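Local structure of allergen Aed a 2 (Aedes aegypti, 3DXL) at residues Leu28-Lys33 and Pro45-Phe50; Lys216-Asp221 and Phe264-Val269; Glu226-Asp231 and Ser254-Asp259. The protein binds and sequesters biogenic amines and cysteinyl leukotrienes as well as leukotriene B4, blunting the host response to a mosquito's bite and easing blood feeding. All blocks are in the same frame, centred on the assembly; numbering follows the deposited sequence.

Contact 1. Residues Leu28-Lys33 and Pro45-Phe50; sequences LPMLAK and PATQCF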
ATOM      1  N   LEU A  28     -17.562 -10.524   8.321  1.00 13.25           N
ATOM      2  CA  LEU A  28     -16.929 -10.308   9.619  1.00 13.82           C
ATOM      3  C   LEU A  28     -16.218 -11.557  10.177  1.00 14.29           C
ATOM      4  O   LEU A  28     -15.086 -11.449  10.655  1.00 14.34           O
ATOM      5  CB  LEU A  28     -17.913  -9.692  10.625  1.00 14.58           C
ATOM      6  CG  LEU A  28     -18.346  -8.248  10.324  1.00 14.87           C
ATOM      7  CD1 LEU A  28     -19.364  -7.789  11.353  1.00 16.53           C
ATOM      8  CD2 LEU A  28     -17.162  -7.294  10.280  1.00 17.75           C
ATOM      9  N   PRO A  29     -16.865 -12.741  10.128  1.00 14.40           N
ATOM     10  CA  PRO A  29     -16.129 -13.954  10.522  1.00 14.95           C
ATOM     11  C   PRO A  29     -14.828 -14.181   9.739  1.00 14.60           C
ATOM     12  O   PRO A  29     -13.803 -14.533  10.348  1.00 15.17           O
ATOM     13  CB  PRO A  29     -17.140 -15.078  10.269  1.00 15.32           C
ATOM     14  CG  PRO A  29     -18.480 -14.400  10.423  1.00 15.76           C
ATOM     15  CD  PRO A  29     -18.278 -13.041   9.819  1.00 15.06           C
ATOM     16  N   MET A  30     -14.848 -13.972   8.420  1.00 14.30           N
ATOM     17  CA  MET A  30     -13.630 -14.138   7.633  0.50 15.43           C
ATOM     18  C   MET A  30     -12.570 -13.107   8.021  1.00 13.99           C
ATOM     19  O   MET A  30     -11.405 -13.463   8.221  1.00 13.48           O
ATOM     20  CB  MET A  30     -13.919 -14.108   6.132  0.50 15.88           C
ATOM     21  CG  MET A  30     -14.745 -15.292   5.657  0.50 17.10           C
ATOM     22  SD  MET A  30     -14.164 -15.937   4.088  0.50 19.15           S
ATOM     23  CE  MET A  30     -15.665 -16.577   3.366  0.50 17.78           C
ATOM     24  N   LEU A  31     -12.978 -11.848   8.152  1.00 13.30           N
ATOM     25  CA  LEU A  31     -12.054 -10.798   8.548  1.00 12.91           C
ATOM     26  C   LEU A  31     -11.353 -11.141   9.868  1.00 13.14           C
ATOM     27  O   LEU A  31     -10.137 -10.979   9.989  1.00 12.85           O
ATOM     28  CB  LEU A  31     -12.791  -9.459   8.646  1.00 12.76           C
ATOM     29  CG  LEU A  31     -11.997  -8.274   9.194  1.00 13.06           C
ATOM     30  CD1 LEU A  31     -10.765  -7.947   8.361  1.00 13.18           C
ATOM     31  CD2 LEU A  31     -12.907  -7.058   9.305  1.00 13.23           C
ATOM     32  N   ALA A  32     -12.122 -11.615  10.843  1.00 13.42           N
ATOM     33  CA  ALA A  32     -11.584 -11.944  12.163  1.00 14.05           C
ATOM     34  C   ALA A  32     -10.486 -13.003  12.105  1.00 14.25           C
ATOM     35  O   ALA A  32      -9.520 -12.940  12.866  1.00 14.78           O
ATOM     36  CB  ALA A  32     -12.698 -12.384  13.098  1.00 14.58           C
ATOM     37  N   LYS A  33     -10.649 -13.980  11.213  1.00 14.13           N
ATOM     38  CA  LYS A  33      -9.662 -15.042  11.030  1.00 14.99           C
ATOM     39  C   LYS A  33      -8.463 -14.564  10.226  1.00 14.27           C
ATOM     40  O   LYS A  33      -7.314 -14.719  10.654  1.00 14.37           O
ATOM     41  CB  LYS A  33     -10.302 -16.246  10.345  1.00 15.01           C
ATOM     42  CG  LYS A  33     -11.248 -17.022  11.247  1.00 16.93           C
ATOM     43  CD  LYS A  33     -11.864 -18.230  10.549  1.00 18.13           C
ATOM     44  CE  LYS A  33     -13.106 -17.857   9.748  1.00 22.19           C
ATOM     45  NZ  LYS A  33     -13.929 -19.048   9.393  1.00 24.18           N
ATOM     46  N   PRO A  45     -13.597 -19.756  -2.106  1.00 12.98           N
ATOM     47  CA  PRO A  45     -12.889 -18.983  -3.135  1.00 13.04           C
ATOM     48  C   PRO A  45     -12.367 -17.628  -2.618  1.00 11.94           C
ATOM     49  O   PRO A  45     -11.304 -17.196  -3.040  1.00 12.68           O
ATOM     50  CB  PRO A  45     -13.947 -18.799  -4.234  1.00 13.20           C
ATOM     51  CG  PRO A  45     -14.882 -19.957  -4.035  1.00 14.79           C
ATOM     52  CD  PRO A  45     -14.940 -20.177  -2.559  1.00 13.82           C
ATOM     53  N   ALA A  46     -13.090 -16.993  -1.699  1.00 11.49           N
ATOM     54  CA  ALA A  46     -12.643 -15.718  -1.147  1.00 11.13           C
ATOM     55  C   ALA A  46     -11.311 -15.880  -0.401  1.00 10.66           C
ATOM     56  O   ALA A  46     -10.379 -15.109  -0.610  1.00 10.29           O
ATOM     57  CB  ALA A  46     -13.702 -15.140  -0.246  1.00 11.31           C
ATOM     58  N   THR A  47     -11.207 -16.917   0.429  1.00 10.22           N
ATOM     59  CA  THR A  47      -9.978 -17.180   1.166  1.00 10.69           C
ATOM     60  C   THR A  47      -8.838 -17.497   0.215  1.00 10.30           C
ATOM     61  O   THR A  47      -7.705 -17.037   0.389  1.00 10.33           O
ATOM     62  CB  THR A  47     -10.174 -18.354   2.124  1.00 10.76           C
ATOM     63  OG1 THR A  47     -11.282 -18.073   2.978  1.00 12.19           O
ATOM     64  CG2 THR A  47      -8.926 -18.593   2.966  1.00 11.67           C
ATOM     65  N   GLN A  48      -9.147 -18.292  -0.797  1.00 10.85           N
ATOM     66  CA  GLN A  48      -8.139 -18.703  -1.759  1.00 11.13           C
ATOM     67  C   GLN A  48      -7.563 -17.509  -2.513  1.00 11.13           C
ATOM     68  O   GLN A  48      -6.348 -17.386  -2.667  1.00 11.28           O
ATOM     69  CB  GLN A  48      -8.715 -19.737  -2.718  1.00 11.16           C
ATOM     70  CG  GLN A  48      -9.103 -21.022  -2.000  1.00 12.29           C
ATOM     71  CD  GLN A  48     -10.067 -21.887  -2.775  1.00 14.00           C
ATOM     72  OE1 GLN A  48     -10.323 -21.667  -3.959  1.00 14.26           O
ATOM     73  NE2 GLN A  48     -10.613 -22.892  -2.096  1.00 14.41           N
ATOM     74  N   CYS A  49      -8.434 -16.609  -2.966  1.00 11.28           N
ATOM     75  CA  CYS A  49      -7.957 -15.443  -3.701  1.00 11.44           C
ATOM     76  C   CYS A  49      -7.284 -14.423  -2.798  1.00 10.78           C
ATOM     77  O   CYS A  49      -6.343 -13.760  -3.222  1.00 10.62           O
ATOM     78  CB  CYS A  49      -9.075 -14.798  -4.516  1.00 11.88           C
ATOM     79  SG  CYS A  49      -9.521 -15.762  -5.984  1.00 15.55           S
ATOM     80  N   PHE A  50      -7.753 -14.305  -1.556  1.00 10.56           N
ATOM     81  CA  PHE A  50      -7.050 -13.494  -0.558  1.00 10.26           C
ATOM     82  C   PHE A  50      -5.605 -13.987  -0.399  1.00 10.31           C
ATOM     83  O   PHE A  50      -4.653 -13.207  -0.446  1.00 10.61           O
ATOM     84  CB  PHE A  50      -7.764 -13.542   0.799  1.00 10.67           C
ATOM     85  CG  PHE A  50      -6.924 -13.033   1.945  1.00  9.68           C
ATOM     86  CD1 PHE A  50      -6.536 -11.696   2.006  1.00  9.90           C
ATOM     87  CD2 PHE A  50      -6.509 -13.890   2.969  1.00 10.64           C
ATOM     88  CE1 PHE A  50      -5.739 -11.230   3.046  1.00 10.39           C
ATOM     89  CE2 PHE A  50      -5.727 -13.421   4.022  1.00 12.14           C
ATOM     90  CZ  PHE A  50      -5.338 -12.088   4.058  1.00 11.37           C
TER

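Contact 2. Residues Lys216-Asp221 and Phe264-Val269; sequences KLVNKD and FDYREV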
ATOM      1  N   LYS A 216     -12.597   5.313  -9.423  1.00 11.58           N
ATOM      2  CA  LYS A 216     -13.797   4.503  -9.338  1.00 12.53           C
ATOM      3  C   LYS A 216     -14.436   4.595  -7.959  1.00 12.35           C
ATOM      4  O   LYS A 216     -15.660   4.601  -7.834  1.00 12.93           O
ATOM      5  CB  LYS A 216     -13.510   3.057  -9.737  1.00 13.35           C
ATOM      6  CG  LYS A 216     -13.188   2.918 -11.215  1.00 16.32           C
ATOM      7  CD  LYS A 216     -12.931   1.487 -11.636  1.00 20.71           C
ATOM      8  CE  LYS A 216     -12.580   1.425 -13.120  1.00 23.00           C
ATOM      9  NZ  LYS A 216     -12.105   0.070 -13.525  1.00 25.74           N
ATOM     10  N   LEU A 217     -13.603   4.728  -6.925  1.00 12.78           N
ATOM     11  CA  LEU A 217     -14.109   4.862  -5.561  1.00 13.43           C
ATOM     12  C   LEU A 217     -14.831   6.182  -5.282  1.00 13.44           C
ATOM     13  O   LEU A 217     -15.599   6.270  -4.326  1.00 14.87           O
ATOM     14  CB  LEU A 217     -13.001   4.626  -4.529  1.00 13.33           C
ATOM     15  CG  LEU A 217     -12.650   3.144  -4.375  1.00 13.45           C
ATOM     16  CD1 LEU A 217     -11.312   2.975  -3.680  1.00 14.30           C
ATOM     17  CD2 LEU A 217     -13.761   2.378  -3.651  1.00 16.05           C
ATOM     18  N   VAL A 218     -14.603   7.198  -6.114  1.00 13.28           N
ATOM     19  CA  VAL A 218     -15.412   8.420  -6.039  1.00 13.11           C
ATOM     20  C   VAL A 218     -16.411   8.511  -7.186  1.00 13.22           C
ATOM     21  O   VAL A 218     -16.892   9.600  -7.528  1.00 13.20           O
ATOM     22  CB  VAL A 218     -14.570   9.717  -5.885  1.00 12.84           C
ATOM     23  CG1 VAL A 218     -13.838   9.702  -4.559  1.00 12.24           C
ATOM     24  CG2 VAL A 218     -13.601   9.891  -7.035  1.00 11.77           C
ATOM     25  N   ASN A 219     -16.734   7.356  -7.774  1.00 13.97           N
ATOM     26  CA  ASN A 219     -17.803   7.247  -8.778  1.00 14.34           C
ATOM     27  C   ASN A 219     -17.523   8.047 -10.052  1.00 14.50           C
ATOM     28  O   ASN A 219     -18.427   8.633 -10.657  1.00 14.98           O
ATOM     29  CB  ASN A 219     -19.165   7.592  -8.155  1.00 15.40           C
ATOM     30  CG  ASN A 219     -19.390   6.878  -6.819  1.00 16.85           C
ATOM     31  OD1 ASN A 219     -19.180   5.664  -6.706  1.00 20.14           O
ATOM     32  ND2 ASN A 219     -19.799   7.627  -5.805  1.00 18.12           N
ATOM     33  N   LYS A 220     -16.258   8.054 -10.459  1.00 14.04           N
ATOM     34  CA  LYS A 220     -15.835   8.760 -11.663  1.00 14.63           C
ATOM     35  C   LYS A 220     -15.346   7.767 -12.704  1.00 15.05           C
ATOM     36  O   LYS A 220     -14.639   6.809 -12.392  1.00 15.99           O
ATOM     37  CB  LYS A 220     -14.746   9.796 -11.344  1.00 14.77           C
ATOM     38  CG  LYS A 220     -15.176  10.898 -10.379  1.00 15.31           C
ATOM     39  CD  LYS A 220     -16.276  11.783 -10.957  1.00 16.00           C
ATOM     40  CE  LYS A 220     -16.775  12.790  -9.927  1.00 17.34           C
ATOM     41  NZ  LYS A 220     -18.050  13.410 -10.376  1.00 20.31           N
ATOM     42  N   ASP A 221     -15.747   7.984 -13.949  1.00 15.29           N
ATOM     43  CA  ASP A 221     -15.239   7.172 -15.032  1.00 15.46           C
ATOM     44  C   ASP A 221     -13.748   7.419 -15.227  1.00 15.52           C
ATOM     45  O   ASP A 221     -13.220   8.469 -14.848  1.00 16.30           O
ATOM     46  CB  ASP A 221     -15.993   7.438 -16.330  1.00 15.72           C
ATOM     47  CG  ASP A 221     -15.584   6.482 -17.422  1.00 16.47           C
ATOM     48  OD1 ASP A 221     -15.834   5.266 -17.267  1.00 18.42           O
ATOM     49  OD2 ASP A 221     -14.971   6.930 -18.406  1.00 15.52           O
ATOM     50  N   PHE A 264      -8.196  12.061  -4.983  1.00  8.76           N
ATOM     51  CA  PHE A 264      -6.990  12.187  -4.157  1.00  8.62           C
ATOM     52  C   PHE A 264      -7.387  12.556  -2.730  1.00  8.85           C
ATOM     53  O   PHE A 264      -6.844  12.016  -1.769  1.00  8.52           O
ATOM     54  CB  PHE A 264      -6.111  13.278  -4.775  1.00  9.21           C
ATOM     55  CG  PHE A 264      -4.621  13.150  -4.534  1.00  9.67           C
ATOM     56  CD1 PHE A 264      -3.909  12.054  -5.002  1.00 11.49           C
ATOM     57  CD2 PHE A 264      -3.909  14.199  -3.946  1.00 10.53           C
ATOM     58  CE1 PHE A 264      -2.529  11.993  -4.850  1.00 12.69           C
ATOM     59  CE2 PHE A 264      -2.523  14.132  -3.791  1.00 10.99           C
ATOM     60  CZ  PHE A 264      -1.844  13.018  -4.248  1.00 11.45           C
ATOM     61  N   ASP A 265      -8.355  13.459  -2.591  1.00  8.52           N
ATOM     62  CA  ASP A 265      -8.871  13.816  -1.271  1.00  8.60           C
ATOM     63  C   ASP A 265      -9.438  12.591  -0.558  1.00  8.16           C
ATOM     64  O   ASP A 265      -9.182  12.366   0.628  1.00  8.25           O
ATOM     65  CB  ASP A 265      -9.983  14.874  -1.354  1.00  9.36           C
ATOM     66  CG  ASP A 265      -9.467  16.282  -1.607  1.00 11.14           C
ATOM     67  OD1 ASP A 265      -8.245  16.532  -1.610  1.00 10.68           O
ATOM     68  OD2 ASP A 265     -10.337  17.147  -1.816  1.00 14.91           O
ATOM     69  N   TYR A 266     -10.231  11.793  -1.266  1.00  8.05           N
ATOM     70  CA  TYR A 266     -10.824  10.618  -0.628  1.00  8.30           C
ATOM     71  C   TYR A 266      -9.760   9.561  -0.304  1.00  8.15           C
ATOM     72  O   TYR A 266      -9.836   8.895   0.737  1.00  8.71           O
ATOM     73  CB  TYR A 266     -11.934  10.029  -1.492  1.00  9.27           C
ATOM     74  CG  TYR A 266     -12.762   8.942  -0.826  1.00  8.91           C
ATOM     75  CD1 TYR A 266     -13.193   9.063   0.497  1.00  9.83           C
ATOM     76  CD2 TYR A 266     -13.147   7.803  -1.543  1.00  9.79           C
ATOM     77  CE1 TYR A 266     -13.968   8.070   1.090  1.00 10.53           C
ATOM     78  CE2 TYR A 266     -13.929   6.817  -0.955  1.00 10.25           C
ATOM     79  CZ  TYR A 266     -14.334   6.960   0.354  1.00 11.07           C
ATOM     80  OH  TYR A 266     -15.117   6.001   0.945  1.00 12.06           O
ATOM     81  N   ARG A 267      -8.750   9.445  -1.163  1.00  7.94           N
ATOM     82  CA  ARG A 267      -7.628   8.568  -0.853  1.00  8.31           C
ATOM     83  C   ARG A 267      -6.924   9.001   0.427  1.00  7.84           C
ATOM     84  O   ARG A 267      -6.552   8.145   1.241  1.00  8.46           O
ATOM     85  CB  ARG A 267      -6.645   8.474  -2.018  1.00  8.31           C
ATOM     86  CG  ARG A 267      -5.460   7.528  -1.747  1.00  8.54           C
ATOM     87  CD  ARG A 267      -5.926   6.124  -1.358  1.00  8.85           C
ATOM     88  NE  ARG A 267      -4.842   5.170  -1.140  1.00  8.75           N
ATOM     89  CZ  ARG A 267      -4.269   4.452  -2.100  1.00  8.97           C
ATOM     90  NH1 ARG A 267      -4.633   4.605  -3.374  1.00  9.37           N
ATOM     91  NH2 ARG A 267      -3.333   3.557  -1.783  1.00  8.84           N
ATOM     92  N   GLU A 268      -6.734  10.307   0.622  1.00  8.33           N
ATOM     93  CA  GLU A 268      -6.108  10.768   1.863  1.00  8.34           C
ATOM     94  C   GLU A 268      -6.915  10.303   3.080  1.00  8.35           C
ATOM     95  O   GLU A 268      -6.346   9.840   4.075  1.00  8.45           O
ATOM     96  CB  GLU A 268      -5.948  12.292   1.876  1.00  8.91           C
ATOM     97  CG  GLU A 268      -5.177  12.834   3.098  1.00  9.54           C
ATOM     98  CD  GLU A 268      -6.018  12.998   4.372  1.00 10.31           C
ATOM     99  OE1 GLU A 268      -7.229  13.282   4.270  1.00 11.37           O
ATOM    100  OE2 GLU A 268      -5.454  12.850   5.483  1.00 10.83           O
ATOM    101  N   VAL A 269      -8.234  10.441   3.006  1.00  8.35           N
ATOM    102  CA  VAL A 269      -9.115  10.022   4.085  1.00  8.96           C
ATOM    103  C   VAL A 269      -8.943   8.527   4.366  1.00  8.89           C
ATOM    104  O   VAL A 269      -8.766   8.102   5.517  1.00  9.19           O
ATOM    105  CB  VAL A 269     -10.592  10.350   3.762  1.00  9.43           C
ATOM    106  CG1 VAL A 269     -11.534   9.703   4.775  1.00 10.65           C
ATOM    107  CG2 VAL A 269     -10.807  11.863   3.753  1.00 10.74           C
TER

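Contact 3. Residues Glu226-Asp231 and Ser254-Asp259; sequences EEVLND and SSVKDD. Unlike the reference sequence in segment 226-231: Glu227 (reference Lys).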
ATOM      1  N   GLU A 226      -7.365   7.959 -18.255  1.00 13.87           N
ATOM      2  CA  GLU A 226      -6.388   7.148 -18.961  1.00 14.66           C
ATOM      3  C   GLU A 226      -5.754   7.920 -20.112  1.00 14.35           C
ATOM      4  O   GLU A 226      -4.544   7.861 -20.313  1.00 13.13           O
ATOM      5  CB  GLU A 226      -7.014   5.855 -19.475  1.00 15.39           C
ATOM      6  CG  GLU A 226      -7.122   4.751 -18.429  1.00 18.47           C
ATOM      7  CD  GLU A 226      -7.119   3.344 -19.039  1.00 21.42           C
ATOM      8  OE1 GLU A 226      -7.708   3.148 -20.119  1.00 24.49           O
ATOM      9  OE2 GLU A 226      -6.525   2.429 -18.432  1.00 25.25           O
ATOM     10  N   GLU A 227      -6.575   8.664 -20.854  1.00 14.68           N
ATOM     11  CA  GLU A 227      -6.075   9.492 -21.948  1.00 16.00           C
ATOM     12  C   GLU A 227      -5.118  10.570 -21.439  1.00 14.52           C
ATOM     13  O   GLU A 227      -4.041  10.774 -21.993  1.00 14.48           O
ATOM     14  CB  GLU A 227      -7.244  10.119 -22.709  1.00 16.13           C
ATOM     15  CG  GLU A 227      -8.061   9.104 -23.492  1.00 19.02           C
ATOM     16  CD  GLU A 227      -9.389   9.639 -23.997  1.00 20.14           C
ATOM     17  OE1 GLU A 227      -9.850  10.706 -23.530  1.00 24.69           O
ATOM     18  OE2 GLU A 227      -9.982   8.967 -24.863  1.00 25.10           O
ATOM     19  N   VAL A 228      -5.501  11.239 -20.355  1.00 14.10           N
ATOM     20  CA  VAL A 228      -4.617  12.221 -19.735  1.00 13.89           C
ATOM     21  C   VAL A 228      -3.298  11.583 -19.292  1.00 13.52           C
ATOM     22  O   VAL A 228      -2.227  12.114 -19.540  1.00 13.10           O
ATOM     23  CB  VAL A 228      -5.301  12.923 -18.540  1.00 13.87           C
ATOM     24  CG1 VAL A 228      -4.272  13.630 -17.657  1.00 13.91           C
ATOM     25  CG2 VAL A 228      -6.362  13.915 -19.031  1.00 14.24           C
ATOM     26  N   LEU A 229      -3.374  10.424 -18.649  1.00 13.37           N
ATOM     27  CA  LEU A 229      -2.152   9.786 -18.179  1.00 14.29           C
ATOM     28  C   LEU A 229      -1.258   9.315 -19.315  1.00 14.57           C
ATOM     29  O   LEU A 229      -0.036   9.367 -19.195  1.00 14.12           O
ATOM     30  CB  LEU A 229      -2.452   8.647 -17.208  1.00 14.12           C
ATOM     31  CG  LEU A 229      -2.815   9.094 -15.789  1.00 15.05           C
ATOM     32  CD1 LEU A 229      -3.237   7.872 -14.982  1.00 16.40           C
ATOM     33  CD2 LEU A 229      -1.658   9.826 -15.106  1.00 16.42           C
ATOM     34  N   ASN A 230      -1.871   8.875 -20.413  1.00 15.34           N
ATOM     35  CA  ASN A 230      -1.114   8.500 -21.607  1.00 16.81           C
ATOM     36  C   ASN A 230      -0.325   9.697 -22.137  1.00 17.05           C
ATOM     37  O   ASN A 230       0.858   9.567 -22.475  1.00 17.20           O
ATOM     38  CB  ASN A 230      -2.023   7.898 -22.688  1.00 17.43           C
ATOM     39  CG  ASN A 230      -2.457   6.463 -22.368  1.00 18.26           C
ATOM     40  OD1 ASN A 230      -1.833   5.777 -21.556  1.00 20.75           O
ATOM     41  ND2 ASN A 230      -3.534   6.016 -23.002  1.00 20.53           N
ATOM     42  N   ASP A 231      -0.974  10.862 -22.186  0.50 17.52           N
ATOM     43  CA  ASP A 231      -0.306  12.099 -22.590  0.50 18.14           C
ATOM     44  C   ASP A 231       0.795  12.497 -21.605  0.50 17.82           C
ATOM     45  O   ASP A 231       1.893  12.858 -22.021  0.50 18.03           O
ATOM     46  CB  ASP A 231      -1.316  13.238 -22.766  0.50 18.63           C
ATOM     47  CG  ASP A 231      -1.957  13.252 -24.147  0.50 20.01           C
ATOM     48  OD1 ASP A 231      -1.925  12.217 -24.848  0.50 21.79           O
ATOM     49  OD2 ASP A 231      -2.493  14.311 -24.535  0.50 21.96           O
ATOM     50  N   SER A 254      -4.486  19.174 -15.511  1.00 11.64           N
ATOM     51  CA  SER A 254      -5.144  18.525 -16.656  1.00 11.85           C
ATOM     52  C   SER A 254      -6.658  18.741 -16.712  1.00 11.94           C
ATOM     53  O   SER A 254      -7.259  19.279 -15.796  1.00 12.30           O
ATOM     54  CB  SER A 254      -4.882  17.019 -16.610  1.00 11.89           C
ATOM     55  OG  SER A 254      -5.737  16.414 -15.658  1.00 11.79           O
ATOM     56  N   SER A 255      -7.275  18.263 -17.795  1.00 12.01           N
ATOM     57  CA  SER A 255      -8.726  18.306 -17.951  1.00 13.03           C
ATOM     58  C   SER A 255      -9.490  17.382 -16.992  1.00 12.45           C
ATOM     59  O   SER A 255     -10.715  17.427 -16.948  1.00 13.26           O
ATOM     60  CB  SER A 255      -9.108  17.961 -19.390  1.00 13.31           C
ATOM     61  OG  SER A 255      -8.674  16.648 -19.707  1.00 15.70           O
ATOM     62  N   VAL A 256      -8.782  16.549 -16.222  1.00 12.08           N
ATOM     63  CA  VAL A 256      -9.450  15.733 -15.200  1.00 12.16           C
ATOM     64  C   VAL A 256      -9.121  16.241 -13.794  1.00 11.74           C
ATOM     65  O   VAL A 256      -9.336  15.530 -12.816  1.00 11.77           O
ATOM     66  CB  VAL A 256      -9.172  14.193 -15.344  1.00 12.43           C
ATOM     67  CG1 VAL A 256      -9.646  13.690 -16.694  1.00 13.03           C
ATOM     68  CG2 VAL A 256      -7.692  13.859 -15.129  1.00 12.28           C
ATOM     69  N   LYS A 257      -8.627  17.477 -13.687  1.00 11.25           N
ATOM     70  CA  LYS A 257      -8.142  17.972 -12.400  1.00 11.46           C
ATOM     71  C   LYS A 257      -9.171  17.916 -11.282  1.00 10.72           C
ATOM     72  O   LYS A 257      -8.825  17.579 -10.149  1.00 10.45           O
ATOM     73  CB  LYS A 257      -7.546  19.378 -12.531  1.00 11.66           C
ATOM     74  CG  LYS A 257      -8.519  20.485 -12.935  1.00 12.05           C
ATOM     75  CD  LYS A 257      -7.844  21.860 -12.993  1.00 13.36           C
ATOM     76  CE  LYS A 257      -6.969  22.047 -14.217  1.00 15.63           C
ATOM     77  NZ  LYS A 257      -7.781  22.137 -15.458  1.00 16.65           N
ATOM     78  N   ASP A 258     -10.429  18.246 -11.574  1.00 10.92           N
ATOM     79  CA  ASP A 258     -11.445  18.241 -10.531  1.00 11.92           C
ATOM     80  C   ASP A 258     -11.735  16.834 -10.020  1.00 10.93           C
ATOM     81  O   ASP A 258     -11.778  16.614  -8.808  1.00 11.28           O
ATOM     82  CB  ASP A 258     -12.720  18.942 -11.002  1.00 12.96           C
ATOM     83  CG  ASP A 258     -12.496  20.418 -11.278  1.00 15.51           C
ATOM     84  OD1 ASP A 258     -11.808  21.078 -10.475  1.00 17.04           O
ATOM     85  OD2 ASP A 258     -13.002  20.904 -12.307  1.00 19.54           O
ATOM     86  N   ASP A 259     -11.903  15.881 -10.932  1.00 10.82           N
ATOM     87  CA  ASP A 259     -12.064  14.484 -10.549  1.00 10.96           C
ATOM     88  C   ASP A 259     -10.835  13.965  -9.817  1.00 10.33           C
ATOM     89  O   ASP A 259     -10.969  13.221  -8.845  1.00 10.27           O
ATOM     90  CB  ASP A 259     -12.346  13.624 -11.780  1.00 11.57           C
ATOM     91  CG  ASP A 259     -13.729  13.847 -12.341  1.00 13.00           C
ATOM     92  OD1 ASP A 259     -14.530  14.569 -11.718  1.00 13.90           O
ATOM     93  OD2 ASP A 259     -14.018  13.261 -13.400  1.00 14.96           O
TER

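Contact 1. Residues Leu28-Lys33 and Pro45-Phe50
Met30 makes the approach from helix 27-34 to helix 45-58, reaching across to it with its thioether and meeting Ala46 and Thr47. Met30 CA and Thr47 CA are 8.0 Å apart, and the contact between these segments is made by the methionine side chain. Its CG lies anti to the carbonyl carbon (chi1 -66°), and a bend at chi2 (-139°) carries the sulfur out to the second helix. There Met30 SD comes within 3.8 Å of Thr47 OG1, a van der Waals approach at an oblique crossing of the two side chains. The hydroxyl has its polar partner in Pro41 O, in the loop joining the helices. Further along, Met30 CE lies 4.4 Å from Ala46 CB, a loose apolar touch. Met30 is modelled in two conformers, and these distances describe one of them; Glu22, Pro41 and Ser44 also adjoin its side chain.

This corner belongs to the all-helical odorant-binding-protein fold of the PBP/GOBP family, in which short helices are tied together by disulfides; here Cys49 is bonded to Cys106, joining helix 45-58 to helix 106-119. The lipid-binding pocket lies in this half of the molecule, and the side chain of the leukotriene-binding Trp37 is about 11 Å from that of Thr47.

One residue on from the methionine, Leu31 turns to Met17 of helix 6-20, on which Phe50 of the second segment also packs. The helical course of the first segment is carried by Ala32 N, bonded to Leu28 O at 3.0 Å, while Lys33 N makes weak bonds to the carbonyls of Pro29 and Met30. Just beyond Lys33, Trp34 stacks on Phe50 and also touches Ala46 and Thr47, adding an aromatic link between the same two helices.

Contact 2. Residues Lys216-Asp221 and Phe264-Val269
Tyr266 receives Val218 and Leu217 on one flank of its side chain, and the joint is made without a hydrogen bond across it. Val218 CG1 is the closest part of the first segment, 3.6 Å from Tyr266 CB and equally near Tyr266 CD2, so a single methyl nestles where the ring joins its stem. The two side chains slide past each other in opposite directions rather than meeting end to end. Further out along the ring, Leu217 contributes both backbone and side chain: its carbonyl O lies 3.8 Å from Tyr266 CE2, and its CB is 4.3 Å from the same carbon. The valine methyl and the leucine carbonyl O both come at the ring obliquely.

The torsions explain the fit. With CG of Tyr266 anti to the backbone N (chi1 -171°), the ring is swung out from helix 257-271 to the end of helix 208-217. Val218 carries CG1 beside its own backbone N, which leaves that methyl directed at the tyrosine. Tyr284, in a loop, meets the Tyr266 ring with planes at about 50° and also touches Val218, while Ala263 packs on Val218 from one turn earlier in the tyrosine's helix.

Beyond this shell, charge joins the same two helices: Arg267 forms salt bridges through NH1 with Glu210 and Asp214 of helix 208-217. Two other residues of this segment, Asp265 and Glu268, bind noradrenaline, and in this crystal Asp265 OD1 is hydrogen-bonded to Tyr178 OH and to the amine of a Tris molecule, probably from the crystallisation liquor.

Val218 itself is placed by the turn that closes helix 208-217. Asn219, with positive phi (64°), is the C-prime residue, its N bonded to Lys216 O at 3.0 Å while Lys220 N reaches back to Phe215 O: a Schellman motif, which ends the helix and leaves the preceding residue, Val218, against helix 257-271 of the amine-binding domain.

Contact 3. Residues Glu226-Asp231 and Ser254-Asp259
Val228 spreads its two methyls over a turn made by Ser254, Ser255 and Val256. Its chi1 of 163° puts CG1 anti to the backbone N, and this branch rests on Ser254, 3.6 Å from Ser254 CB. The other branch, CG2, meets Ser255 OG at 3.6 Å and points tip to tip at Val256, with CG1 of that valine 4.0 Å from Val228 CG2. One forked side chain thus engages three consecutive residues.

Those residues form a type I beta turn, Ser254 to Lys257, that leads into helix 257-271 with Val256 at the N-cap position. Both serines hold OG between the backbone N and the carbonyl carbon. In Ser254 (chi1 78°) this sets the hydroxyl to accept from Val256 N, two residues on, over 3.1 Å and at 154°, giving an ST turn; the same OG bonds to Leu251 O, so two bonds hold the hydroxyl of this buried serine.

Ser254 O is gripped twice as well. Lys257 N closes the turn on one face of the carbonyl plane, and from the opposite face Lys257 curls its chain back until NZ lies 2.9 Å from Ser254 O, above that plane.

All three contacts are joined by packing alone, with no hydrogen bond between their segments, yet they sit differently in the molecule. Contacts 1 and 2 are buried, contact 3 only partly so, and it lies farthest from the chain's centre. Contact 1 pairs two helices of the lipid-binding half, about 25 Å between centres from contact 2. Contacts 2 and 3 both use helix 257-271, one along its body and one at its start, and contact 3 nests within the loop that contact 2 closes; they touch where Lys220 CD lies 3.4 Å from Asp259 OD1. The buried pair rest on a thioether and an aromatic side chain, whereas contact 3 mixes valine methyls with serine side chains at a helix start.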